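Local coordinates for possible galactose mutarotase (Streptomyces platensis subsp. rosaceus, PDB 4RNL), which is of unproven function but probably interconverts the alpha and beta anomers of galactose or a related aldose, at residues A[48-53]-A[58-63]; A[117-122]-A[150-155]; A[182-187]-A[284-289]; A[198-203]-A[279-284]; A[208-213]-A[241-246]. All blocks are in the same frame, centred on the assembly; numbering follows the deposited sequence. Where two conformers were deposited one is given.

Overall arrangement
The five contacts illustrate how chemistry follows position in an antiparallel beta-sandwich. Contacts 2 and 4 are buried and purely apolar across their segments; both draw on the nine-stranded sheet, yet they lie on opposite sides of the chain's centre, about 25 Å apart between centres. Contact 1, also buried, is instead a hairpin held by backbone and amide bonds. It touches contact 3, where a buried tyrosine meets a buried alanine and an exposed histidine, their polar bonds running to residues outside both segments. Contacts 3 and 4 share A284, and contacts 4 and 5 hold neighbouring strands of the seven-stranded sheet, 278-282 and 242-246. Only partly buried, contact 5 lets water complete what direct bonds leave undone.

Contact 1: A[48-53]-A[58-63]; sequences VEAPDR and GQLALG
With its CG swung well away from the backbone N (chi1 -155°) and a bend at the next bond (chi2 -69°), the side chain of Q59 folds back so that its amide oxygen meets the backbone of V48. V48 N donates to Q59 OE1 over 2.9 Å, in the carbonyl plane and nearly straight at 163°. The same oxygen takes a second bond, from A61 N (2.9 Å), which arrives from above that plane, while Q59 NE2 donates to A61 O. Three bonds thus fix the rotation of the amide and carry the pairing past the end of the regular strand. With an alanine here, V48 N would probably be left without its acceptor, and A61 N and O would lose their bonds to the amide. L60 N donates to V48 O (2.8 Å), and A50 and G58 form an antiparallel hydrogen-bonded pair. On the E49 and Q59 face, E49 CG lies 3.9 Å from Q59 CG, its carboxylate going on to a salt bridge with R35. Strands 45-51 and 57-59 close one side of a five-stranded sheet; beyond them L60 packs against F340 of strand 332-342, and L60 and L62 bond through their backbones to N186 and Y184, at strand 180-185.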
# COMPACT_ATOMS: atom_id res chain seq x y z
N VAL A 48 6.29 -7.66 9.03
CA VAL A 48 5.82 -6.81 10.12
C VAL A 48 5.51 -7.75 11.29
O VAL A 48 4.70 -8.67 11.16
CB VAL A 48 4.53 -6.05 9.74
CG1 VAL A 48 3.97 -5.32 10.94
CG2 VAL A 48 4.80 -5.06 8.60
N GLU A 49 6.18 -7.55 12.42
CA GLU A 49 5.98 -8.39 13.59
C GLU A 49 5.52 -7.56 14.77
O GLU A 49 6.10 -6.51 15.05
CB GLU A 49 7.27 -9.13 13.94
CG GLU A 49 7.66 -10.18 12.89
CD GLU A 49 9.11 -10.61 12.99
OE1 GLU A 49 9.37 -11.67 13.59
OE2 GLU A 49 9.98 -9.88 12.47
N ALA A 50 4.50 -8.04 15.48
CA ALA A 50 3.86 -7.30 16.56
C ALA A 50 3.34 -8.29 17.60
O ALA A 50 2.98 -9.42 17.26
CB ALA A 50 2.69 -6.47 16.00
N PRO A 51 3.28 -7.86 18.87
CA PRO A 51 2.83 -8.78 19.92
C PRO A 51 1.31 -8.99 19.95
O PRO A 51 0.55 -8.07 19.60
CB PRO A 51 3.28 -8.08 21.21
CG PRO A 51 3.28 -6.62 20.87
CD PRO A 51 3.69 -6.55 19.41
N ASP A 52 0.88 -10.18 20.35
CA ASP A 52 -0.53 -10.45 20.60
C ASP A 52 -0.87 -10.03 22.04
O ASP A 52 -0.01 -9.48 22.74
CB ASP A 52 -0.89 -11.93 20.33
CG ASP A 52 -0.20 -12.92 21.29
OD1 ASP A 52 0.34 -12.51 22.34
OD2 ASP A 52 -0.22 -14.14 20.99
N ARG A 53 -2.09 -10.30 22.48
CA ARG A 53 -2.50 -9.87 23.82
C ARG A 53 -1.72 -10.54 24.96
O ARG A 53 -1.71 -10.04 26.08
CB ARG A 53 -4.01 -10.04 24.04
CG ARG A 53 -4.50 -11.47 24.00
CD ARG A 53 -5.92 -11.60 24.58
NE ARG A 53 -6.93 -10.89 23.79
CZ ARG A 53 -7.59 -11.42 22.77
NH1 ARG A 53 -8.50 -10.71 22.11
NH2 ARG A 53 -7.35 -12.67 22.41
N GLY A 58 4.48 -12.08 16.54
CA GLY A 58 4.08 -12.88 15.39
C GLY A 58 4.17 -12.08 14.11
O GLY A 58 3.98 -10.86 14.12
N GLN A 59 4.47 -12.75 13.00
CA GLN A 59 4.65 -12.08 11.70
C GLN A 59 3.30 -11.95 11.02
O GLN A 59 2.58 -12.95 10.90
CB GLN A 59 5.61 -12.88 10.82
CG GLN A 59 6.34 -12.05 9.75
CD GLN A 59 5.40 -11.54 8.67
OE1 GLN A 59 5.35 -10.34 8.38
NE2 GLN A 59 4.64 -12.46 8.07
N LEU A 60 2.96 -10.74 10.59
CA LEU A 60 1.60 -10.44 10.16
C LEU A 60 1.44 -10.14 8.66
O LEU A 60 0.34 -10.21 8.13
CB LEU A 60 1.05 -9.24 10.94
CG LEU A 60 1.29 -9.23 12.46
CD1 LEU A 60 0.68 -7.98 13.08
CD2 LEU A 60 0.70 -10.48 13.11
N ALA A 61 2.52 -9.77 7.99
CA ALA A 61 2.37 -9.33 6.59
C ALA A 61 2.44 -10.49 5.60
O ALA A 61 3.24 -11.41 5.78
CB ALA A 61 3.43 -8.28 6.25
N LEU A 62 1.60 -10.47 4.56
CA LEU A 62 1.75 -11.45 3.49
C LEU A 62 3.04 -11.14 2.75
O LEU A 62 3.31 -9.98 2.41
CB LEU A 62 0.57 -11.42 2.51
CG LEU A 62 -0.83 -11.71 3.07
CD1 LEU A 62 -1.81 -11.97 1.93
CD2 LEU A 62 -0.81 -12.89 4.04
N GLY A 63 3.85 -12.15 2.50
CA GLY A 63 5.12 -11.92 1.84
C GLY A 63 5.87 -13.21 1.60
O GLY A 63 5.31 -14.30 1.73

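Contact 2: A[117-122]-A[150-155]; sequences GGFSRV and LDVRVT
L150, the first residue of its segment, meets F119 through a single methyl: its CD2 lies 4.2 Å from F119 CZ, at the edge of the ring and near its plane. The two side chains run at about a right angle to each other, so the leucine ends against the far corner of the phenyl. A chi1 of -71° directs the axis of the F119 ring, and with it CZ, at the strand; chi2, at 5°, brings CA close to the ring plane and puts the CD2-CE2 edge on the side away from CA. D151 turns to the other side of the strand, where it accepts a hydrogen bond from H136 NE2. V152 returns to the phenylalanine. With its CG1 anti to the backbone N, CG2 falls anti to the carbonyl carbon and is the methyl that comes 4.0 Å from F119 CE2, in an oblique approach. R153, again on the D151 side, forms a long, purely electrostatic pair with it, NH1 standing 3.7 Å from D151 OD1. V154 falls short of F119 and packs instead on L81. On the loop side, F119 stands edge-to-face with W124, whose NE1 bonds to F119 O, and a backbone bond joins F119 to G83. The phenyl also touches L81 in strand 81-82 of the seven-stranded sheet, while L150 and V152 belong to the nine-stranded one. An aromatic side chain from a loop, wedged between two antiparallel sheets, thus forms part of the hydrophobic interior of the beta-sandwich characteristic of the galactose mutarotase family.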
# COMPACT_ATOMS: atom_id res chain seq x y z
N GLY A 117 6.77 -2.05 -15.33
CA GLY A 117 7.95 -1.58 -14.63
C GLY A 117 7.66 -0.47 -13.62
O GLY A 117 8.45 0.46 -13.46
N GLY A 118 6.52 -0.57 -12.94
CA GLY A 118 6.17 0.38 -11.89
C GLY A 118 7.14 0.38 -10.72
O GLY A 118 8.10 -0.41 -10.67
N PHE A 119 6.87 1.26 -9.75
CA PHE A 119 7.78 1.51 -8.62
C PHE A 119 8.01 0.25 -7.79
O PHE A 119 9.02 0.13 -7.10
CB PHE A 119 7.23 2.62 -7.70
CG PHE A 119 7.28 4.03 -8.30
CD1 PHE A 119 7.69 4.26 -9.60
CD2 PHE A 119 6.92 5.12 -7.51
CE1 PHE A 119 7.74 5.57 -10.12
CE2 PHE A 119 6.95 6.42 -8.02
CZ PHE A 119 7.37 6.64 -9.33
N SER A 120 7.07 -0.70 -7.85
CA SER A 120 7.17 -1.91 -7.04
C SER A 120 8.14 -2.93 -7.62
O SER A 120 8.43 -3.94 -6.99
CB SER A 120 5.80 -2.55 -6.88
OG SER A 120 5.34 -2.99 -8.14
N ARG A 121 8.65 -2.65 -8.82
CA ARG A 121 9.55 -3.59 -9.50
C ARG A 121 10.86 -2.95 -9.92
O ARG A 121 11.50 -3.41 -10.87
CB ARG A 121 8.85 -4.18 -10.73
CG ARG A 121 7.69 -5.11 -10.40
CD ARG A 121 6.38 -4.56 -10.91
NE ARG A 121 5.25 -5.42 -10.57
CZ ARG A 121 4.43 -5.96 -11.46
NH1 ARG A 121 4.61 -5.73 -12.76
NH2 ARG A 121 3.43 -6.73 -11.06
N VAL A 122 11.25 -1.88 -9.23
CA VAL A 122 12.55 -1.25 -9.46
C VAL A 122 13.29 -1.11 -8.13
O VAL A 122 12.67 -1.16 -7.06
CB VAL A 122 12.40 0.14 -10.12
CG1 VAL A 122 11.73 0.02 -11.48
CG2 VAL A 122 11.60 1.07 -9.23
N LEU A 150 10.16 12.50 -12.05
CA LEU A 150 9.60 12.59 -10.70
C LEU A 150 10.64 12.17 -9.67
O LEU A 150 11.06 11.02 -9.64
CB LEU A 150 8.34 11.72 -10.59
CG LEU A 150 7.53 11.88 -9.30
CD1 LEU A 150 6.81 13.23 -9.27
CD2 LEU A 150 6.54 10.73 -9.11
N ASP A 151 11.06 13.12 -8.84
CA ASP A 151 12.05 12.89 -7.79
C ASP A 151 11.31 12.44 -6.53
O ASP A 151 10.63 13.24 -5.90
CB ASP A 151 12.81 14.20 -7.52
CG ASP A 151 14.06 14.00 -6.67
OD1 ASP A 151 14.27 12.89 -6.17
OD2 ASP A 151 14.83 14.96 -6.50
N VAL A 152 11.45 11.16 -6.17
CA VAL A 152 10.61 10.58 -5.12
C VAL A 152 11.43 10.13 -3.92
O VAL A 152 12.47 9.50 -4.07
CB VAL A 152 9.84 9.34 -5.64
CG1 VAL A 152 8.92 8.77 -4.55
CG2 VAL A 152 9.04 9.69 -6.88
N ARG A 153 10.93 10.45 -2.72
CA ARG A 153 11.52 9.95 -1.49
C ARG A 153 10.43 9.35 -0.63
O ARG A 153 9.38 9.97 -0.42
CB ARG A 153 12.22 11.08 -0.71
CG ARG A 153 13.55 11.47 -1.28
CD ARG A 153 14.23 12.54 -0.45
NE ARG A 153 15.59 12.76 -0.94
CZ ARG A 153 15.89 13.48 -2.02
NH1 ARG A 153 14.92 14.06 -2.71
NH2 ARG A 153 17.15 13.61 -2.39
N VAL A 154 10.67 8.15 -0.12
CA VAL A 154 9.70 7.49 0.74
C VAL A 154 10.43 7.09 2.01
O VAL A 154 11.44 6.38 1.96
CB VAL A 154 9.10 6.26 0.06
CG1 VAL A 154 8.13 5.56 1.00
CG2 VAL A 154 8.37 6.66 -1.23
N THR A 155 9.94 7.58 3.14
CA THR A 155 10.66 7.41 4.39
C THR A 155 9.86 6.52 5.32
O THR A 155 8.71 6.81 5.63
CB THR A 155 10.93 8.77 5.06
OG1 THR A 155 11.64 9.62 4.14
CG2 THR A 155 11.77 8.59 6.33

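Contact 3: A[182-187]-A[284-289]; sequences HTYLNL and ADHLDG
The phenol oxygen of Y184 bonds to S76 O and stands 3.7 Å from H286 CE1, at the edge of the imidazole and near its plane. The meeting with H286 is a plain contact; the shared neighbour S76 ties the two side chains more firmly, since S76 OG is bonded to H286 NE2. H286 ND1 is held in turn by Y282 OH, so both ring nitrogens have partners and the rotation of the ring is set. CG of L287 lies over one face of that ring, displaced toward its rim. On the CD2-CE2 side of the tyrosine ring, A284 CB comes 3.6 Å from Y184 CE2 in an oblique approach. A284 also begins a type I turn that runs to L287, with a weak bond from L287 N to A284 O. A leucine in place of Y184 would probably leave S76 O without this donor and open a gap beside A284. A phosphate ion about 6 Å from the H286 side chain and a glycerol bonded to H182 NE2, both probably from the crystallisation liquor, may mark a pocket or pockets nearby. Strand 180-185 runs between strands 81-82 and 305-310 of the seven-stranded sheet, with Y184 touching A306, and the turn lies on the loop that leaves strand 278-282.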
# COMPACT_ATOMS: atom_id res chain seq x y z
N HIS A 182 1.23 -1.31 -0.52
CA HIS A 182 0.28 -2.39 -0.79
C HIS A 182 0.47 -3.55 0.19
O HIS A 182 0.30 -4.71 -0.17
CB HIS A 182 0.49 -2.86 -2.23
CG HIS A 182 -0.71 -3.50 -2.85
ND1 HIS A 182 -1.30 -4.63 -2.34
CD2 HIS A 182 -1.40 -3.18 -3.97
CE1 HIS A 182 -2.32 -4.98 -3.11
NE2 HIS A 182 -2.40 -4.12 -4.11
N THR A 183 0.84 -3.25 1.43
CA THR A 183 0.94 -4.28 2.48
C THR A 183 -0.42 -4.97 2.67
O THR A 183 -1.46 -4.31 2.73
CB THR A 183 1.43 -3.65 3.81
OG1 THR A 183 2.85 -3.39 3.73
CG2 THR A 183 1.17 -4.58 4.99
N TYR A 184 -0.42 -6.30 2.73
CA TYR A 184 -1.60 -7.05 3.19
C TYR A 184 -1.28 -7.56 4.59
O TYR A 184 -0.17 -8.08 4.84
CB TYR A 184 -1.86 -8.31 2.37
CG TYR A 184 -2.04 -8.22 0.86
CD1 TYR A 184 -1.00 -7.83 0.03
CD2 TYR A 184 -3.24 -8.64 0.28
CE1 TYR A 184 -1.17 -7.81 -1.35
CE2 TYR A 184 -3.41 -8.63 -1.09
CZ TYR A 184 -2.37 -8.22 -1.90
OH TYR A 184 -2.53 -8.22 -3.26
N LEU A 185 -2.26 -7.49 5.48
CA LEU A 185 -2.06 -7.93 6.85
C LEU A 185 -3.04 -9.03 7.25
O LEU A 185 -4.21 -9.02 6.86
CB LEU A 185 -2.19 -6.75 7.82
CG LEU A 185 -1.09 -5.68 7.72
CD1 LEU A 185 -1.50 -4.44 8.47
CD2 LEU A 185 0.23 -6.25 8.23
N ASN A 186 -2.54 -9.99 8.02
CA ASN A 186 -3.39 -10.89 8.78
C ASN A 186 -2.95 -10.74 10.23
O ASN A 186 -1.86 -11.18 10.60
CB ASN A 186 -3.24 -12.34 8.30
CG ASN A 186 -4.23 -13.29 8.95
OD1 ASN A 186 -4.50 -13.20 10.16
ND2 ASN A 186 -4.78 -14.22 8.17
N LEU A 187 -3.79 -10.11 11.05
CA LEU A 187 -3.42 -9.77 12.43
C LEU A 187 -3.30 -11.01 13.32
O LEU A 187 -2.79 -10.93 14.44
CB LEU A 187 -4.40 -8.75 13.03
CG LEU A 187 -4.49 -7.42 12.28
CD1 LEU A 187 -5.45 -6.44 12.94
CD2 LEU A 187 -3.08 -6.80 12.16
N ALA A 284 -7.67 -9.98 -1.34
CA ALA A 284 -6.73 -10.99 -1.84
C ALA A 284 -7.40 -12.22 -2.43
O ALA A 284 -6.97 -13.36 -2.19
CB ALA A 284 -5.74 -11.41 -0.73
N ASP A 285 -8.44 -12.02 -3.22
CA ASP A 285 -9.17 -13.16 -3.73
C ASP A 285 -8.46 -13.90 -4.86
O ASP A 285 -8.84 -15.01 -5.21
CB ASP A 285 -10.60 -12.75 -4.10
CG ASP A 285 -11.31 -12.10 -2.94
OD1 ASP A 285 -11.91 -12.83 -2.12
OD2 ASP A 285 -11.21 -10.85 -2.82
N HIS A 286 -7.42 -13.30 -5.41
CA HIS A 286 -6.67 -13.95 -6.49
C HIS A 286 -5.78 -15.08 -5.97
O HIS A 286 -5.37 -15.95 -6.72
CB HIS A 286 -5.82 -12.93 -7.24
CG HIS A 286 -4.62 -12.48 -6.47
ND1 HIS A 286 -4.68 -11.50 -5.50
CD2 HIS A 286 -3.32 -12.87 -6.53
CE1 HIS A 286 -3.47 -11.31 -4.99
NE2 HIS A 286 -2.63 -12.13 -5.60
N LEU A 287 -5.49 -15.06 -4.67
CA LEU A 287 -4.64 -16.09 -4.07
C LEU A 287 -5.29 -17.47 -4.15
O LEU A 287 -6.49 -17.63 -3.89
CB LEU A 287 -4.29 -15.71 -2.62
CG LEU A 287 -3.44 -14.43 -2.54
CD1 LEU A 287 -3.17 -14.02 -1.10
CD2 LEU A 287 -2.13 -14.60 -3.28
N ASP A 288 -4.50 -18.48 -4.53
CA ASP A 288 -5.07 -19.78 -4.88
C ASP A 288 -4.37 -20.98 -4.24
O ASP A 288 -4.57 -22.12 -4.67
CB ASP A 288 -5.14 -19.92 -6.41
CG ASP A 288 -3.77 -20.01 -7.06
OD1 ASP A 288 -2.73 -19.90 -6.36
OD2 ASP A 288 -3.72 -20.20 -8.30
N GLY A 289 -3.57 -20.73 -3.21
CA GLY A 289 -2.93 -21.82 -2.49
C GLY A 289 -1.66 -22.35 -3.12
O GLY A 289 -1.16 -23.40 -2.71

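Contact 4: A[198-203]-A[279-284]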
# COMPACT_ATOMS: atom_id res chain seq x y z
N HIS A 198 -11.61 -10.90 10.62
CA HIS A 198 -11.18 -9.63 11.22
C HIS A 198 -12.32 -8.62 11.22
O HIS A 198 -13.10 -8.54 10.27
CB HIS A 198 -10.02 -8.98 10.46
CG HIS A 198 -8.71 -9.71 10.58
ND1 HIS A 198 -8.62 -11.03 10.97
CD2 HIS A 198 -7.45 -9.29 10.36
CE1 HIS A 198 -7.35 -11.39 10.98
NE2 HIS A 198 -6.62 -10.36 10.60
N GLU A 199 -12.38 -7.80 12.27
CA GLU A 199 -13.38 -6.75 12.35
C GLU A 199 -12.77 -5.46 11.83
O GLU A 199 -11.66 -5.08 12.22
CB GLU A 199 -13.86 -6.58 13.79
CG GLU A 199 -14.59 -7.82 14.31
CD GLU A 199 -15.02 -7.70 15.76
OE1 GLU A 199 -14.47 -6.83 16.47
OE2 GLU A 199 -15.90 -8.48 16.17
N LEU A 200 -13.48 -4.80 10.92
CA LEU A 200 -13.00 -3.57 10.31
C LEU A 200 -14.00 -2.46 10.56
O LEU A 200 -15.21 -2.67 10.40
CB LEU A 200 -12.84 -3.75 8.79
CG LEU A 200 -12.41 -2.51 8.00
CD1 LEU A 200 -11.04 -2.03 8.47
CD2 LEU A 200 -12.38 -2.79 6.51
N ARG A 201 -13.51 -1.30 10.98
CA ARG A 201 -14.30 -0.07 10.98
C ARG A 201 -13.62 0.94 10.06
O ARG A 201 -12.41 1.11 10.13
CB ARG A 201 -14.41 0.50 12.40
CG ARG A 201 -15.26 1.78 12.45
CD ARG A 201 -15.37 2.37 13.86
NE ARG A 201 -14.12 2.99 14.29
CZ ARG A 201 -13.68 4.18 13.87
NH1 ARG A 201 -14.39 4.89 13.00
NH2 ARG A 201 -12.52 4.65 14.31
N LEU A 202 -14.40 1.60 9.20
CA LEU A 202 -13.84 2.63 8.32
C LEU A 202 -14.56 3.94 8.54
O LEU A 202 -15.79 3.97 8.67
CB LEU A 202 -13.98 2.26 6.84
CG LEU A 202 -13.32 0.97 6.35
CD1 LEU A 202 -13.73 0.71 4.90
CD2 LEU A 202 -11.80 1.07 6.48
N ALA A 203 -13.81 5.03 8.59
CA ALA A 203 -14.43 6.34 8.67
C ALA A 203 -14.78 6.80 7.26
O ALA A 203 -14.19 7.75 6.74
CB ALA A 203 -13.50 7.33 9.35
N LEU A 279 -9.33 4.95 0.35
CA LEU A 279 -8.74 3.71 0.83
C LEU A 279 -9.25 2.57 -0.02
O LEU A 279 -10.46 2.38 -0.15
CB LEU A 279 -9.11 3.51 2.31
CG LEU A 279 -8.60 2.26 3.04
CD1 LEU A 279 -8.45 2.55 4.52
CD2 LEU A 279 -9.58 1.11 2.89
N GLN A 280 -8.33 1.81 -0.61
CA GLN A 280 -8.72 0.61 -1.34
C GLN A 280 -8.72 -0.55 -0.36
O GLN A 280 -7.72 -0.80 0.30
CB GLN A 280 -7.72 0.33 -2.46
CG GLN A 280 -8.18 -0.73 -3.46
CD GLN A 280 -9.16 -0.19 -4.47
OE1 GLN A 280 -9.34 1.03 -4.58
NE2 GLN A 280 -9.81 -1.08 -5.21
N LEU A 281 -9.84 -1.26 -0.26
CA LEU A 281 -9.91 -2.46 0.56
C LEU A 281 -9.84 -3.63 -0.42
O LEU A 281 -10.67 -3.73 -1.30
CB LEU A 281 -11.23 -2.49 1.33
CG LEU A 281 -11.55 -3.79 2.07
CD1 LEU A 281 -10.45 -4.12 3.05
CD2 LEU A 281 -12.89 -3.67 2.80
N TYR A 282 -8.83 -4.48 -0.28
CA TYR A 282 -8.71 -5.62 -1.18
C TYR A 282 -8.50 -6.88 -0.38
O TYR A 282 -7.58 -6.96 0.44
CB TYR A 282 -7.58 -5.42 -2.20
CG TYR A 282 -7.41 -6.62 -3.11
CD1 TYR A 282 -8.49 -7.14 -3.80
CD2 TYR A 282 -6.17 -7.23 -3.25
CE1 TYR A 282 -8.35 -8.26 -4.63
CE2 TYR A 282 -6.01 -8.34 -4.07
CZ TYR A 282 -7.10 -8.85 -4.76
OH TYR A 282 -6.94 -9.94 -5.56
N THR A 283 -9.36 -7.87 -0.59
CA THR A 283 -9.33 -9.08 0.22
C THR A 283 -8.57 -10.25 -0.40
O THR A 283 -8.80 -11.39 -0.02
CB THR A 283 -10.76 -9.53 0.60
OG1 THR A 283 -11.57 -9.60 -0.59
CG2 THR A 283 -11.38 -8.52 1.56
N ALA A 284 -7.67 -9.98 -1.34
CA ALA A 284 -6.73 -10.99 -1.84
C ALA A 284 -7.40 -12.22 -2.43
O ALA A 284 -6.97 -13.36 -2.19
CB ALA A 284 -5.74 -11.41 -0.73
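L200 and L281 reach toward each other tip to tip, their branch ends meeting at 3.8 Å between L200 CD2 and L281 CD2. Both chains leave their strands in the same way, CG opposite the backbone N (chi1 177° in L200, 171° in L281), and this extends each toward the other. L281 CD1 is also near, at 4.2 Å from L200 CD2, so one methyl of L200 rests against the forked end of its partner. The second pair is set differently. L202 has its CG beside the backbone N (chi1 -59°), and it slants across L279 rather than facing it, with L202 CD2 4.2 Å from L279 CD1. This is the face-to-face packing of a beta-sandwich: strand 199-202 belongs to the nine-stranded sheet and strand 278-282 to the seven-stranded one, and leucines two residues apart on each strand point into the space between. The CA atoms of L202 and L279 are 9.1 Å apart, a spacing bridged entirely by side chains. F245 of the neighbouring strand 242-246 adds its ring to both L202 and L281, and L307 lies against L279 and L281. A259, from the nine-stranded sheet, touches both L202 and L279.

Contact 5: A[208-213]-A[241-246]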
# COMPACT_ATOMS: atom_id res chain seq x y z
N THR A 208 -16.73 4.03 -3.98
CA THR A 208 -16.66 4.22 -5.43
C THR A 208 -17.08 2.95 -6.17
O THR A 208 -16.27 2.05 -6.37
CB THR A 208 -15.20 4.54 -5.82
OG1 THR A 208 -14.78 5.70 -5.11
CG2 THR A 208 -15.09 4.81 -7.29
N PRO A 209 -18.36 2.88 -6.58
CA PRO A 209 -18.82 1.70 -7.33
C PRO A 209 -18.08 1.59 -8.66
O PRO A 209 -17.77 2.62 -9.26
CB PRO A 209 -20.31 1.98 -7.59
CG PRO A 209 -20.68 3.12 -6.71
CD PRO A 209 -19.43 3.86 -6.35
N VAL A 210 -17.79 0.37 -9.11
CA VAL A 210 -16.98 0.18 -10.31
C VAL A 210 -17.65 -0.79 -11.29
O VAL A 210 -18.56 -1.53 -10.91
CB VAL A 210 -15.55 -0.32 -9.96
CG1 VAL A 210 -14.75 0.78 -9.25
CG2 VAL A 210 -15.63 -1.57 -9.09
N ASP A 211 -17.20 -0.77 -12.54
CA ASP A 211 -17.65 -1.78 -13.50
C ASP A 211 -16.90 -3.08 -13.26
O ASP A 211 -16.12 -3.19 -12.31
CB ASP A 211 -17.52 -1.29 -14.97
CG ASP A 211 -16.08 -1.01 -15.39
OD1 ASP A 211 -15.13 -1.50 -14.75
OD2 ASP A 211 -15.89 -0.30 -16.41
N GLY A 212 -17.11 -4.07 -14.13
CA GLY A 212 -16.49 -5.37 -13.95
C GLY A 212 -14.97 -5.37 -14.01
O GLY A 212 -14.34 -6.32 -13.55
N THR A 213 -14.38 -4.32 -14.58
CA THR A 213 -12.92 -4.27 -14.71
C THR A 213 -12.26 -3.30 -13.73
O THR A 213 -11.06 -3.01 -13.82
CB THR A 213 -12.47 -3.95 -16.16
OG1 THR A 213 -13.02 -2.70 -16.58
CG2 THR A 213 -12.94 -5.03 -17.11
N TYR A 241 -13.83 -7.97 -1.33
CA TYR A 241 -13.82 -6.55 -1.71
C TYR A 241 -12.63 -6.25 -2.60
O TYR A 241 -11.57 -6.88 -2.49
CB TYR A 241 -13.77 -5.65 -0.45
CG TYR A 241 -15.01 -5.76 0.40
CD1 TYR A 241 -16.12 -4.96 0.16
CD2 TYR A 241 -15.08 -6.68 1.45
CE1 TYR A 241 -17.27 -5.06 0.92
CE2 TYR A 241 -16.23 -6.79 2.23
CZ TYR A 241 -17.32 -5.98 1.96
OH TYR A 241 -18.46 -6.08 2.73
N ASP A 242 -12.82 -5.29 -3.49
CA ASP A 242 -11.72 -4.69 -4.24
C ASP A 242 -12.25 -3.32 -4.63
O ASP A 242 -12.53 -3.06 -5.80
CB ASP A 242 -11.38 -5.52 -5.47
CG ASP A 242 -10.14 -5.02 -6.19
OD1 ASP A 242 -9.47 -4.10 -5.66
OD2 ASP A 242 -9.84 -5.54 -7.29
N HIS A 243 -12.42 -2.48 -3.61
CA HIS A 243 -13.19 -1.24 -3.75
C HIS A 243 -12.53 -0.09 -3.01
O HIS A 243 -11.94 -0.29 -1.95
CB HIS A 243 -14.59 -1.44 -3.19
CG HIS A 243 -15.41 -2.41 -3.98
ND1 HIS A 243 -15.29 -3.78 -3.84
CD2 HIS A 243 -16.34 -2.21 -4.94
CE1 HIS A 243 -16.13 -4.38 -4.66
NE2 HIS A 243 -16.78 -3.45 -5.34
N ASN A 244 -12.65 1.10 -3.59
CA ASN A 244 -12.18 2.32 -2.96
C ASN A 244 -13.28 2.93 -2.11
O ASN A 244 -14.43 3.05 -2.55
CB ASN A 244 -11.76 3.33 -4.04
CG ASN A 244 -11.43 4.70 -3.47
OD1 ASN A 244 -10.34 4.91 -2.93
ND2 ASN A 244 -12.35 5.65 -3.61
N PHE A 245 -12.93 3.32 -0.89
CA PHE A 245 -13.83 4.07 -0.01
C PHE A 245 -13.44 5.55 -0.01
O PHE A 245 -12.26 5.89 0.04
CB PHE A 245 -13.78 3.48 1.40
CG PHE A 245 -14.38 2.10 1.49
CD1 PHE A 245 -13.65 0.99 1.10
CD2 PHE A 245 -15.70 1.94 1.89
CE1 PHE A 245 -14.20 -0.28 1.14
CE2 PHE A 245 -16.26 0.67 1.94
CZ PHE A 245 -15.53 -0.44 1.56
N ALA A 246 -14.44 6.43 -0.07
CA ALA A 246 -14.22 7.86 0.05
C ALA A 246 -14.20 8.22 1.53
O ALA A 246 -15.24 8.28 2.19
CB ALA A 246 -15.32 8.64 -0.69
O HOH W 1 -13.65 1.32 -6.20
O HOH W 2 -18.87 -1.71 -7.32
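V210 CG2 approaches the imidazole of H243 obliquely, 4.3 Å from H243 CD2, while the ring's edge is lined in its plane by the CA of Y241 and by a water. Beyond the two segments the ring also meets that of F229, the planes inclined to one another. The setting is an antiparallel pair at one side of the seven-stranded sheet of the sandwich, where strand 206-208 runs out beside strand 242-246 and turns into a loop. A second flat group, the amide of N244, meets T208 OG1 in its own plane: N244 ND2 donates to that oxygen over 2.9 Å. The amide is brought there by a chi1 of 173°, which carries CG away from the backbone N. N244 OD1 is bonded to Q310 NE2, so both ends of the amide are engaged and its flip is fixed. T208 N donates to N244 O, again 2.9 Å. The reciprocal bond is missing, for T208 O and N244 N stand 4.7 Å apart; one water spans them, giving a proton to T208 O and accepting from N244 N. Two residues on, in the loop, a second water, the one at the H243 edge, accepts from V210 N and, weakly, from H243 NE2. Farther along the loop D211 OD1 accepts from T213 N in an Asx turn. The other imidazole nitrogen is occupied from within its own strand: D242 N donates to H243 ND1 at 2.9 Å, tilted 32° from the ring plane.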